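Local coordinates for Myo-inositol-1-phosphate synthase-related protein (Thermotoga maritima MSB8, PDB 3CIN) that binds NAD in a Rossmann-like domain and is related to the myo-inositol-1-phosphate synthases, though its own role is not established, at residues K34-E39 and S88-P93; F28-E33 and Q81-V86; V149-K154 and L158-N163. All coordinates share one frame; numbering follows the deposited sequence. Where two conformers were deposited one is given.

Overall arrangement
Interactions 1 and 2 are neighbours: their centres lie 9 Å apart, both draw on helix 23-36, and their segments alternate along the chain. Interaction 2 is the buried one, wholly apolar, where the middle of that helix meets the turn after helix 75-82. Interaction 1 lies at the surface, where the end of the same helix meets the next loop through polar side chains. E33 ties the two together, its OE2 being a probable hydrogen-bond partner of T90 OG1. Interaction 3 stands apart on the opposite side of the chain's centre, about 37 Å from interaction 2 between centres; partly buried, it mixes a helical backbone bond with an aromatic-methyl contact.

Interaction 1: K34-E39 and S88-P93; sequences KLRKGE and SLTSDP
R36 CG sits between its backbone N and carbonyl carbon (chi1 75°), and the chain then bends at chi3, which lays the CD-NE part of the arginine obliquely across T90. In T90, OG1 stands beside the backbone N (chi1 -70°), where it meets R36 CD. The closest approach is R36 CD to T90 OG1 at 3.6 Å. R36 NE lies 4.1 Å from T90 CB. This is van der Waals contact, the polar atoms having partners elsewhere. E33 lies between the two, its OE2 hydrogen-bonded to T90 OG1 and its OE1 in a long, weak ion pair with R36 NE. Further out, K37 NZ stays 4.2 Å from S88 OG, without a hydrogen bond. K37 is where the chain leaves the helix, through a Schellman motif with G38 at positive phi and E39 N bonded to K34 O at 2.9 Å. The contact joins the C-terminal end of helix 23-36, which follows strand 14-19 of the parallel Rossmann-like sheet, to the loop leading from helix 75-82 into 96-97, an outermost strand of that sheet. Between those strands lies 58-65, where I58 O accepts R36 NH1 and I60 O is hydrogen-bonded to S91 OG.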
ATOM      1  N   LYS A  34     -21.254 -22.847  15.106  1.00 33.69           N
ATOM      2  CA  LYS A  34     -21.523 -21.589  15.807  1.00 34.50           C
ATOM      3  C   LYS A  34     -22.777 -20.927  15.304  1.00 32.98           C
ATOM      4  O   LYS A  34     -23.508 -20.360  16.099  1.00 34.45           O
ATOM      5  CB  LYS A  34     -20.357 -20.606  15.704  1.00 34.56           C
ATOM      6  CG  LYS A  34     -19.037 -21.174  16.189  1.00 43.76           C
ATOM      7  CD  LYS A  34     -18.614 -20.679  17.558  1.00 56.92           C
ATOM      8  CE  LYS A  34     -17.109 -20.410  17.578  1.00 62.50           C
ATOM      9  NZ  LYS A  34     -16.647 -19.755  16.297  1.00 60.27           N
ATOM     10  N   LEU A  35     -23.049 -21.023  14.008  1.00 33.71           N
ATOM     11  CA  LEU A  35     -24.268 -20.433  13.454  1.00 34.07           C
ATOM     12  C   LEU A  35     -25.558 -21.108  13.890  1.00 40.87           C
ATOM     13  O   LEU A  35     -26.551 -20.424  14.114  1.00 44.39           O
ATOM     14  CB  LEU A  35     -24.240 -20.408  11.952  1.00 33.89           C
ATOM     15  CG  LEU A  35     -23.351 -19.437  11.239  1.00 31.27           C
ATOM     16  CD1 LEU A  35     -23.412 -19.704   9.737  1.00 34.86           C
ATOM     17  CD2 LEU A  35     -23.817 -18.046  11.563  1.00 32.53           C
ATOM     18  N   ARG A  36     -25.570 -22.435  13.966  1.00 37.09           N
ATOM     19  CA  ARG A  36     -26.721 -23.140  14.492  1.00 41.04           C
ATOM     20  C   ARG A  36     -26.822 -22.918  16.022  1.00 43.47           C
ATOM     21  O   ARG A  36     -27.918 -22.948  16.562  1.00 45.04           O
ATOM     22  CB  ARG A  36     -26.698 -24.627  14.109  1.00 41.24           C
ATOM     23  CG  ARG A  36     -25.726 -25.485  14.863  1.00 51.28           C
ATOM     24  CD  ARG A  36     -25.948 -26.981  14.549  1.00 47.32           C
ATOM     25  NE  ARG A  36     -25.075 -27.473  13.471  1.00 54.68           N
ATOM     26  CZ  ARG A  36     -25.451 -27.742  12.218  1.00 59.32           C
ATOM     27  NH1 ARG A  36     -26.710 -27.559  11.824  1.00 66.08           N
ATOM     28  NH2 ARG A  36     -24.548 -28.193  11.346  1.00 56.41           N
ATOM     29  N   LYS A  37     -25.699 -22.675  16.709  1.00 39.87           N
ATOM     30  CA  LYS A  37     -25.716 -22.430  18.145  1.00 43.41           C
ATOM     31  C   LYS A  37     -25.825 -20.908  18.451  1.00 45.57           C
ATOM     32  O   LYS A  37     -25.733 -20.492  19.603  1.00 47.10           O
ATOM     33  CB  LYS A  37     -24.488 -23.078  18.829  1.00 43.75           C
ATOM     34  CG  LYS A  37     -24.495 -24.628  18.826  1.00 46.74           C
ATOM     35  CD  LYS A  37     -23.344 -25.179  19.692  1.00 49.39           C
ATOM     36  CE  LYS A  37     -23.418 -26.690  19.916  1.00 58.55           C
ATOM     37  NZ  LYS A  37     -22.845 -27.042  21.257  1.00 61.37           N
ATOM     38  N   GLY A  38     -26.034 -20.087  17.426  1.00 42.18           N
ATOM     39  CA  GLY A  38     -26.263 -18.647  17.592  1.00 41.60           C
ATOM     40  C   GLY A  38     -25.129 -17.885  18.215  1.00 41.32           C
ATOM     41  O   GLY A  38     -25.328 -16.784  18.755  1.00 45.03           O
ATOM     42  N   GLU A  39     -23.945 -18.469  18.191  1.00 39.20           N
ATOM     43  CA  GLU A  39     -22.815 -17.886  18.856  1.00 42.48           C
ATOM     44  C   GLU A  39     -22.260 -16.815  17.970  1.00 41.49           C
ATOM     45  O   GLU A  39     -21.435 -16.035  18.422  1.00 43.95           O
ATOM     46  CB  GLU A  39     -21.745 -18.930  19.159  1.00 41.66           C
ATOM     47  CG  GLU A  39     -22.247 -20.036  20.075  1.00 51.26           C
ATOM     48  CD  GLU A  39     -21.271 -21.194  20.188  1.00 51.36           C
ATOM     49  OE1 GLU A  39     -20.151 -20.984  20.705  1.00 71.84           O
ATOM     50  OE2 GLU A  39     -21.617 -22.310  19.755  1.00 71.66           O
ATOM     51  N   SER A  88     -17.122 -29.943  20.528  1.00 38.51           N
ATOM     52  CA  SER A  88     -18.098 -30.932  20.111  1.00 37.76           C
ATOM     53  C   SER A  88     -18.845 -30.446  18.894  1.00 35.89           C
ATOM     54  O   SER A  88     -18.795 -29.252  18.548  1.00 37.27           O
ATOM     55  CB  SER A  88     -19.127 -31.215  21.212  1.00 40.42           C
ATOM     56  OG  SER A  88     -19.963 -30.089  21.413  1.00 43.04           O
ATOM     57  N   LEU A  89     -19.512 -31.391  18.236  1.00 31.85           N
ATOM     58  CA  LEU A  89     -20.314 -31.093  17.069  1.00 31.51           C
ATOM     59  C   LEU A  89     -21.631 -31.854  17.167  1.00 33.30           C
ATOM     60  O   LEU A  89     -21.673 -32.984  17.664  1.00 33.39           O
ATOM     61  CB  LEU A  89     -19.595 -31.484  15.790  1.00 29.35           C
ATOM     62  CG  LEU A  89     -18.299 -30.798  15.373  1.00 29.04           C
ATOM     63  CD1 LEU A  89     -17.725 -31.507  14.206  1.00 30.50           C
ATOM     64  CD2 LEU A  89     -18.469 -29.293  15.028  1.00 31.07           C
ATOM     65  N   THR A  90     -22.673 -31.242  16.612  1.00 37.13           N
ATOM     66  CA  THR A  90     -24.043 -31.772  16.637  1.00 38.09           C
ATOM     67  C   THR A  90     -24.135 -33.080  15.849  1.00 37.72           C
ATOM     68  O   THR A  90     -24.806 -34.014  16.257  1.00 39.53           O
ATOM     69  CB  THR A  90     -25.028 -30.724  16.025  1.00 39.90           C
ATOM     70  OG1 THR A  90     -25.138 -29.598  16.925  1.00 45.77           O
ATOM     71  CG2 THR A  90     -26.442 -31.288  15.830  1.00 42.22           C
ATOM     72  N   SER A  91     -23.516 -33.100  14.676  1.00 36.11           N
ATOM     73  CA  SER A  91     -23.314 -34.346  13.911  1.00 33.96           C
ATOM     74  C   SER A  91     -21.804 -34.539  13.794  1.00 33.76           C
ATOM     75  O   SER A  91     -21.102 -33.644  13.321  1.00 32.33           O
ATOM     76  CB  SER A  91     -23.978 -34.235  12.544  1.00 37.59           C
ATOM     77  OG  SER A  91     -23.693 -35.349  11.704  1.00 43.99           O
ATOM     78  N   ASP A  92     -21.313 -35.691  14.249  1.00 32.14           N
ATOM     79  CA  ASP A  92     -19.872 -35.934  14.423  1.00 31.77           C
ATOM     80  C   ASP A  92     -19.436 -37.302  13.855  1.00 31.80           C
ATOM     81  O   ASP A  92     -18.996 -38.199  14.604  1.00 29.98           O
ATOM     82  CB  ASP A  92     -19.582 -35.852  15.903  1.00 30.03           C
ATOM     83  CG  ASP A  92     -18.142 -35.687  16.212  1.00 36.32           C
ATOM     84  OD1 ASP A  92     -17.382 -35.447  15.281  1.00 34.33           O
ATOM     85  OD2 ASP A  92     -17.782 -35.770  17.411  1.00 34.14           O
ATOM     86  N   PRO A  93     -19.583 -37.472  12.536  1.00 31.09           N
ATOM     87  CA  PRO A  93     -19.242 -38.703  11.865  1.00 31.82           C
ATOM     88  C   PRO A  93     -17.749 -38.987  11.851  1.00 34.58           C
ATOM     89  O   PRO A  93     -16.929 -38.045  11.910  1.00 34.26           O
ATOM     90  CB  PRO A  93     -19.726 -38.461  10.432  1.00 33.24           C
ATOM     91  CG  PRO A  93     -19.722 -37.037  10.265  1.00 34.99           C
ATOM     92  CD  PRO A  93     -20.085 -36.466  11.584  1.00 32.47           C
TER

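Interaction 2: F28-E33 and Q81-V86; sequences FVAGLE and QYWNDV
A30 has the most surface buried here, and its single methyl group meets both V86 and W83. It points from helix 23-36 toward the turn that follows helix 75-82, where V86 CG2 lies 3.7 Å from A30 CB and W83 CD1 lies 3.9 Å from the same methyl. V86 comes second. Its CG2 stands beside the backbone N, anti to the carbonyl carbon, and is the branch that meets the alanine, methyl against methyl. W83 contributes the five-membered part of its indole, with CG 4.1 Å from A30 CB; the methyl approaches the ring obliquely. The six-membered ring leads away from the alanine, and W83 NE1 is hydrogen-bonded to the hydroxyl of T27, on the same helix and three residues before A30. That bond satisfies the polar atom of the indole and helps to set the rotation of the ring against the helix. N314 of the second subunit also packs on W83.

The two residues reach the same methyl because the backbone between them folds into a type I beta turn from W83 to V86, closed by V86 N to W83 O at 3.1 Å. N84 and D85, at the corner of the turn, are exposed, while W83 and V86 at its ends point their side chains toward helix 23-36. No hydrogen bond crosses between the segments, so the contact is entirely apolar, and the small alanine lets the turn come close: the CA atoms of A30 and V86 are 6.6 Å apart.

V79 packs on both A30 and V86, extending the apolar patch. Helix 23-36 follows strand 14-19 in the strand-turn-helix of the Rossmann-like domain; V29 reaches back to I18 of that strand and across to L75 of helix 75-82, packed alongside, while F28 turns to helix 328-348.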
ATOM      1  N   PHE A  28     -15.708 -24.429   7.582  1.00 30.81           N
ATOM      2  CA  PHE A  28     -17.141 -24.614   7.220  1.00 27.38           C
ATOM      3  C   PHE A  28     -17.870 -25.285   8.340  1.00 30.72           C
ATOM      4  O   PHE A  28     -18.920 -24.821   8.786  1.00 31.55           O
ATOM      5  CB  PHE A  28     -17.223 -25.453   5.936  1.00 29.68           C
ATOM      6  CG  PHE A  28     -18.600 -25.872   5.541  1.00 30.60           C
ATOM      7  CD1 PHE A  28     -19.588 -24.945   5.216  1.00 32.64           C
ATOM      8  CD2 PHE A  28     -18.902 -27.223   5.433  1.00 34.68           C
ATOM      9  CE1 PHE A  28     -20.837 -25.350   4.776  1.00 33.15           C
ATOM     10  CE2 PHE A  28     -20.167 -27.649   5.018  1.00 37.52           C
ATOM     11  CZ  PHE A  28     -21.167 -26.722   4.748  1.00 36.63           C
ATOM     12  N   VAL A  29     -17.293 -26.353   8.861  1.00 29.37           N
ATOM     13  CA  VAL A  29     -17.980 -27.121   9.914  1.00 30.00           C
ATOM     14  C   VAL A  29     -18.054 -26.335  11.210  1.00 29.11           C
ATOM     15  O   VAL A  29     -19.105 -26.270  11.885  1.00 29.31           O
ATOM     16  CB  VAL A  29     -17.372 -28.544  10.107  1.00 30.26           C
ATOM     17  CG1 VAL A  29     -17.943 -29.261  11.349  1.00 31.90           C
ATOM     18  CG2 VAL A  29     -17.587 -29.406   8.806  1.00 25.76           C
ATOM     19  N   ALA A  30     -16.945 -25.726  11.568  1.00 28.57           N
ATOM     20  CA  ALA A  30     -16.868 -25.030  12.864  1.00 29.88           C
ATOM     21  C   ALA A  30     -17.765 -23.779  12.838  1.00 30.01           C
ATOM     22  O   ALA A  30     -18.455 -23.453  13.830  1.00 28.97           O
ATOM     23  CB  ALA A  30     -15.451 -24.662  13.126  1.00 33.12           C
ATOM     24  N   GLY A  31     -17.719 -23.069  11.721  1.00 28.67           N
ATOM     25  CA  GLY A  31     -18.551 -21.878  11.532  1.00 30.72           C
ATOM     26  C   GLY A  31     -20.026 -22.235  11.577  1.00 30.89           C
ATOM     27  O   GLY A  31     -20.840 -21.547  12.225  1.00 30.17           O
ATOM     28  N   LEU A  32     -20.384 -23.310  10.887  0.50 30.58           N
ATOM     29  CA  LEU A  32     -21.767 -23.732  10.828  0.50 33.00           C
ATOM     30  C   LEU A  32     -22.266 -24.130  12.206  0.50 33.28           C
ATOM     31  O   LEU A  32     -23.421 -23.892  12.542  0.50 34.05           O
ATOM     32  CB  LEU A  32     -21.930 -24.898   9.854  0.50 34.92           C
ATOM     33  CG  LEU A  32     -23.305 -25.570   9.851  0.50 34.82           C
ATOM     34  CD1 LEU A  32     -24.373 -24.538   9.595  0.50 35.32           C
ATOM     35  CD2 LEU A  32     -23.355 -26.678   8.812  0.50 30.65           C
ATOM     36  N   GLU A  33     -21.412 -24.781  12.988  1.00 31.53           N
ATOM     37  CA  GLU A  33     -21.771 -25.118  14.368  1.00 34.27           C
ATOM     38  C   GLU A  33     -22.099 -23.883  15.186  1.00 34.82           C
ATOM     39  O   GLU A  33     -23.120 -23.860  15.883  1.00 33.92           O
ATOM     40  CB  GLU A  33     -20.662 -25.912  15.049  1.00 38.48           C
ATOM     41  CG  GLU A  33     -21.132 -26.554  16.324  1.00 33.76           C
ATOM     42  CD  GLU A  33     -22.066 -27.807  16.140  1.00 46.78           C
ATOM     43  OE1 GLU A  33     -22.197 -28.392  15.040  1.00 42.35           O
ATOM     44  OE2 GLU A  33     -22.684 -28.218  17.139  1.00 46.52           O
ATOM     45  N   GLN A  81      -8.336 -29.376  15.605  1.00 32.90           N
ATOM     46  CA  GLN A  81      -6.968 -29.090  15.226  1.00 35.78           C
ATOM     47  C   GLN A  81      -6.890 -27.767  14.508  1.00 35.08           C
ATOM     48  O   GLN A  81      -5.864 -27.133  14.560  1.00 38.60           O
ATOM     49  CB  GLN A  81      -6.385 -30.189  14.330  1.00 37.98           C
ATOM     50  CG  GLN A  81      -6.226 -31.538  15.029  1.00 42.16           C
ATOM     51  CD  GLN A  81      -6.016 -32.699  14.047  1.00 46.11           C
ATOM     52  OE1 GLN A  81      -5.521 -32.511  12.929  1.00 52.07           O
ATOM     53  NE2 GLN A  81      -6.409 -33.912  14.468  1.00 50.59           N
ATOM     54  N   TYR A  82      -7.951 -27.365  13.797  1.00 31.24           N
ATOM     55  CA  TYR A  82      -7.949 -26.080  13.080  1.00 31.20           C
ATOM     56  C   TYR A  82      -8.546 -24.926  13.903  1.00 34.71           C
ATOM     57  O   TYR A  82      -8.064 -23.775  13.833  1.00 34.20           O
ATOM     58  CB  TYR A  82      -8.708 -26.205  11.738  1.00 32.24           C
ATOM     59  CG  TYR A  82      -8.030 -27.153  10.797  1.00 27.97           C
ATOM     60  CD1 TYR A  82      -7.052 -26.721   9.931  1.00 29.57           C
ATOM     61  CD2 TYR A  82      -8.385 -28.498  10.753  1.00 34.77           C
ATOM     62  CE1 TYR A  82      -6.402 -27.589   9.082  1.00 30.09           C
ATOM     63  CE2 TYR A  82      -7.749 -29.382   9.880  1.00 35.65           C
ATOM     64  CZ  TYR A  82      -6.751 -28.906   9.038  1.00 33.99           C
ATOM     65  OH  TYR A  82      -6.072 -29.726   8.138  1.00 33.04           O
ATOM     66  N   TRP A  83      -9.572 -25.253  14.696  1.00 31.90           N
ATOM     67  CA  TRP A  83     -10.301 -24.291  15.533  1.00 31.70           C
ATOM     68  C   TRP A  83     -10.460 -24.837  16.920  1.00 33.12           C
ATOM     69  O   TRP A  83     -11.354 -25.643  17.207  1.00 29.47           O
ATOM     70  CB  TRP A  83     -11.672 -24.016  14.910  1.00 32.30           C
ATOM     71  CG  TRP A  83     -11.544 -23.408  13.602  1.00 35.36           C
ATOM     72  CD1 TRP A  83     -11.662 -24.028  12.402  1.00 32.65           C
ATOM     73  CD2 TRP A  83     -11.229 -22.047  13.332  1.00 32.71           C
ATOM     74  NE1 TRP A  83     -11.461 -23.137  11.395  1.00 34.61           N
ATOM     75  CE2 TRP A  83     -11.184 -21.912  11.930  1.00 32.84           C
ATOM     76  CE3 TRP A  83     -11.000 -20.922  14.133  1.00 39.10           C
ATOM     77  CZ2 TRP A  83     -10.931 -20.714  11.305  1.00 39.17           C
ATOM     78  CZ3 TRP A  83     -10.738 -19.706  13.498  1.00 41.58           C
ATOM     79  CH2 TRP A  83     -10.705 -19.626  12.092  1.00 38.76           C
ATOM     80  N   ASN A  84      -9.540 -24.417  17.788  1.00 32.66           N
ATOM     81  CA  ASN A  84      -9.382 -25.007  19.107  1.00 35.47           C
ATOM     82  C   ASN A  84     -10.603 -24.807  20.009  1.00 32.32           C
ATOM     83  O   ASN A  84     -10.748 -25.495  21.015  1.00 35.33           O
ATOM     84  CB  ASN A  84      -8.151 -24.393  19.763  1.00 35.87           C
ATOM     85  CG  ASN A  84      -7.815 -25.032  21.070  1.00 39.95           C
ATOM     86  OD1 ASN A  84      -7.966 -24.423  22.121  1.00 55.42           O
ATOM     87  ND2 ASN A  84      -7.379 -26.276  21.018  1.00 42.99           N
ATOM     88  N   ASP A  85     -11.458 -23.847  19.645  1.00 34.00           N
ATOM     89  CA  ASP A  85     -12.661 -23.529  20.438  1.00 40.52           C
ATOM     90  C   ASP A  85     -13.801 -24.560  20.250  1.00 39.37           C
ATOM     91  O   ASP A  85     -14.728 -24.655  21.066  1.00 40.82           O
ATOM     92  CB  ASP A  85     -13.107 -22.059  20.218  1.00 41.48           C
ATOM     93  CG  ASP A  85     -13.289 -21.670  18.733  1.00 52.51           C
ATOM     94  OD1 ASP A  85     -12.572 -22.178  17.842  1.00 48.07           O
ATOM     95  OD2 ASP A  85     -14.141 -20.795  18.465  1.00 65.12           O
ATOM     96  N   VAL A  86     -13.682 -25.392  19.231  1.00 35.58           N
ATOM     97  CA  VAL A  86     -14.688 -26.410  18.966  1.00 36.13           C
ATOM     98  C   VAL A  86     -14.427 -27.656  19.804  1.00 39.44           C
ATOM     99  O   VAL A  86     -13.465 -28.372  19.552  1.00 44.52           O
ATOM    100  CB  VAL A  86     -14.650 -26.786  17.488  1.00 33.86           C
ATOM    101  CG1 VAL A  86     -15.679 -27.891  17.218  1.00 45.53           C
ATOM    102  CG2 VAL A  86     -14.914 -25.573  16.656  1.00 37.60           C
TER

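Interaction 3: V149-K154 and L158-N163; sequences VPFGNK and LKAIEN
L158 opens the second segment with both backbone and side chain engaged by K154. Its N-H reaches K154 O over 2.9 Å at an N-H...O angle of 163°, the i to i+4 bond of the first turn of helix 154-162. L158 CG also lies 3.5 Å from K154 O, since chi1 of -61° sets CG beside its own backbone N. Across the same turn the two side chains run obliquely, with L158 CG and K154 CG 4.1 Å apart. The aliphatic part of the lysine does this packing; K154 NZ has a long, weak ion pair with E211. Two residues on, A160 presents its methyl obliquely to the ring of F151, A160 CB being 3.9 Å from F151 CE1. L169 packs on both. The loop comes after strand 138-141 of the parallel sheet and runs directly into helix 154-162, so the contact folds it back on the helix it leads into. The chemistry is thus divided: a nearly straight backbone bond closes the first helical turn, and F151 meets A160 by apolar contact only, while from outside D202 accepts the backbone N-H groups of F151 and G152 and R168 makes a cation-pi contact with the ring.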
ATOM      1  N   VAL A 149      -5.807 -32.541 -16.084  1.00 30.56           N
ATOM      2  CA  VAL A 149      -6.028 -32.249 -17.493  1.00 29.52           C
ATOM      3  C   VAL A 149      -7.477 -32.651 -17.798  1.00 30.82           C
ATOM      4  O   VAL A 149      -7.852 -33.787 -17.558  1.00 27.96           O
ATOM      5  CB  VAL A 149      -5.098 -33.090 -18.379  1.00 31.28           C
ATOM      6  CG1 VAL A 149      -5.500 -32.972 -19.879  1.00 29.47           C
ATOM      7  CG2 VAL A 149      -3.623 -32.712 -18.123  1.00 32.31           C
ATOM      8  N   PRO A 150      -8.291 -31.720 -18.278  1.00 26.47           N
ATOM      9  CA  PRO A 150      -9.672 -32.087 -18.573  1.00 28.95           C
ATOM     10  C   PRO A 150      -9.803 -33.054 -19.760  1.00 26.68           C
ATOM     11  O   PRO A 150      -8.872 -33.259 -20.577  1.00 27.08           O
ATOM     12  CB  PRO A 150     -10.340 -30.732 -18.920  1.00 29.38           C
ATOM     13  CG  PRO A 150      -9.268 -29.967 -19.526  1.00 34.24           C
ATOM     14  CD  PRO A 150      -7.989 -30.346 -18.696  1.00 28.47           C
ATOM     15  N   PHE A 151     -10.998 -33.648 -19.837  1.00 29.98           N
ATOM     16  CA  PHE A 151     -11.347 -34.616 -20.878  1.00 26.33           C
ATOM     17  C   PHE A 151     -11.998 -33.994 -22.108  1.00 28.85           C
ATOM     18  O   PHE A 151     -11.647 -34.320 -23.227  1.00 32.53           O
ATOM     19  CB  PHE A 151     -12.218 -35.742 -20.327  1.00 28.81           C
ATOM     20  CG  PHE A 151     -11.487 -36.619 -19.377  1.00 27.02           C
ATOM     21  CD1 PHE A 151     -10.682 -37.620 -19.836  1.00 28.89           C
ATOM     22  CD2 PHE A 151     -11.480 -36.341 -18.040  1.00 32.28           C
ATOM     23  CE1 PHE A 151      -9.964 -38.398 -18.963  1.00 27.35           C
ATOM     24  CE2 PHE A 151     -10.787 -37.150 -17.176  1.00 28.67           C
ATOM     25  CZ  PHE A 151     -10.016 -38.154 -17.639  1.00 29.43           C
ATOM     26  N   GLY A 152     -12.995 -33.154 -21.913  1.00 29.83           N
ATOM     27  CA  GLY A 152     -13.701 -32.567 -23.032  1.00 29.63           C
ATOM     28  C   GLY A 152     -14.772 -33.475 -23.618  1.00 33.18           C
ATOM     29  O   GLY A 152     -15.894 -33.026 -23.858  1.00 35.65           O
ATOM     30  N   ASN A 153     -14.414 -34.738 -23.878  1.00 29.98           N
ATOM     31  CA  ASN A 153     -15.330 -35.741 -24.372  1.00 28.11           C
ATOM     32  C   ASN A 153     -15.573 -36.740 -23.269  1.00 29.48           C
ATOM     33  O   ASN A 153     -14.636 -37.298 -22.726  1.00 29.85           O
ATOM     34  CB  ASN A 153     -14.740 -36.490 -25.563  1.00 26.78           C
ATOM     35  CG  ASN A 153     -14.714 -35.639 -26.793  1.00 32.29           C
ATOM     36  OD1 ASN A 153     -15.685 -34.921 -27.049  1.00 32.51           O
ATOM     37  ND2 ASN A 153     -13.582 -35.626 -27.515  1.00 32.70           N
ATOM     38  N   LYS A 154     -16.844 -36.975 -22.969  1.00 31.73           N
ATOM     39  CA  LYS A 154     -17.236 -37.952 -21.967  1.00 30.66           C
ATOM     40  C   LYS A 154     -16.622 -39.343 -22.217  1.00 29.06           C
ATOM     41  O   LYS A 154     -16.216 -40.013 -21.265  1.00 30.50           O
ATOM     42  CB  LYS A 154     -18.760 -38.093 -21.984  1.00 31.38           C
ATOM     43  CG  LYS A 154     -19.246 -38.979 -20.895  1.00 35.01           C
ATOM     44  CD  LYS A 154     -20.692 -38.735 -20.606  1.00 35.78           C
ATOM     45  CE  LYS A 154     -21.571 -38.905 -21.796  1.00 38.37           C
ATOM     46  NZ  LYS A 154     -21.852 -40.335 -22.020  1.00 41.68           N
ATOM     47  N   LEU A 158     -14.915 -41.926 -19.518  1.00 29.33           N
ATOM     48  CA  LEU A 158     -15.417 -43.286 -19.254  1.00 29.00           C
ATOM     49  C   LEU A 158     -14.329 -44.320 -19.463  1.00 29.78           C
ATOM     50  O   LEU A 158     -14.176 -45.240 -18.663  1.00 31.19           O
ATOM     51  CB  LEU A 158     -16.587 -43.640 -20.149  1.00 28.21           C
ATOM     52  CG  LEU A 158     -17.865 -42.798 -20.065  1.00 34.78           C
ATOM     53  CD1 LEU A 158     -19.022 -43.382 -20.886  1.00 38.11           C
ATOM     54  CD2 LEU A 158     -18.269 -42.569 -18.662  1.00 36.90           C
ATOM     55  N   LYS A 159     -13.547 -44.146 -20.519  1.00 28.02           N
ATOM     56  CA  LYS A 159     -12.463 -45.076 -20.798  1.00 30.41           C
ATOM     57  C   LYS A 159     -11.375 -45.040 -19.726  1.00 29.40           C
ATOM     58  O   LYS A 159     -10.831 -46.095 -19.338  1.00 30.95           O
ATOM     59  CB  LYS A 159     -11.880 -44.792 -22.179  1.00 31.55           C
ATOM     60  CG  LYS A 159     -12.741 -45.396 -23.282  1.00 36.99           C
ATOM     61  CD  LYS A 159     -12.204 -45.166 -24.644  1.00 40.79           C
ATOM     62  CE  LYS A 159     -13.135 -45.822 -25.675  1.00 46.91           C
ATOM     63  NZ  LYS A 159     -12.558 -45.838 -27.053  1.00 52.94           N
ATOM     64  N   ALA A 160     -11.079 -43.839 -19.225  1.00 27.95           N
ATOM     65  CA  ALA A 160     -10.102 -43.666 -18.125  1.00 27.80           C
ATOM     66  C   ALA A 160     -10.493 -44.434 -16.886  1.00 28.77           C
ATOM     67  O   ALA A 160      -9.672 -45.184 -16.297  1.00 30.77           O
ATOM     68  CB  ALA A 160      -9.880 -42.162 -17.820  1.00 29.28           C
ATOM     69  N   ILE A 161     -11.775 -44.379 -16.539  1.00 29.98           N
ATOM     70  CA  ILE A 161     -12.236 -45.162 -15.388  1.00 30.22           C
ATOM     71  C   ILE A 161     -12.182 -46.670 -15.669  1.00 30.82           C
ATOM     72  O   ILE A 161     -11.658 -47.501 -14.845  1.00 31.51           O
ATOM     73  CB  ILE A 161     -13.669 -44.756 -14.986  1.00 30.98           C
ATOM     74  CG1 ILE A 161     -13.680 -43.283 -14.519  1.00 30.14           C
ATOM     75  CG2 ILE A 161     -14.200 -45.745 -13.946  1.00 30.61           C
ATOM     76  CD1 ILE A 161     -12.957 -43.013 -13.183  1.00 30.19           C
ATOM     77  N   GLU A 162     -12.726 -47.046 -16.824  1.00 29.89           N
ATOM     78  CA  GLU A 162     -12.852 -48.452 -17.212  1.00 29.52           C
ATOM     79  C   GLU A 162     -11.484 -49.135 -17.234  1.00 30.21           C
ATOM     80  O   GLU A 162     -11.351 -50.287 -16.835  1.00 33.11           O
ATOM     81  CB  GLU A 162     -13.519 -48.562 -18.592  1.00 30.73           C
ATOM     82  CG  GLU A 162     -13.682 -49.991 -19.127  1.00 36.00           C
ATOM     83  CD  GLU A 162     -14.400 -50.945 -18.182  1.00 51.15           C
ATOM     84  OE1 GLU A 162     -15.335 -50.489 -17.481  1.00 47.39           O
ATOM     85  OE2 GLU A 162     -14.024 -52.157 -18.163  1.00 57.11           O
ATOM     86  N   ASN A 163     -10.476 -48.412 -17.709  1.00 30.25           N
ATOM     87  CA  ASN A 163      -9.149 -48.971 -17.883  1.00 30.62           C
ATOM     88  C   ASN A 163      -8.227 -48.778 -16.692  1.00 30.79           C
ATOM     89  O   ASN A 163      -7.021 -49.051 -16.824  1.00 32.80           O
ATOM     90  CB  ASN A 163      -8.525 -48.385 -19.152  1.00 31.17           C
ATOM     91  CG  ASN A 163      -9.225 -48.899 -20.432  1.00 30.52           C
ATOM     92  OD1 ASN A 163      -9.809 -49.983 -20.436  1.00 41.82           O
ATOM     93  ND2 ASN A 163      -9.154 -48.118 -21.495  1.00 45.73           N
TER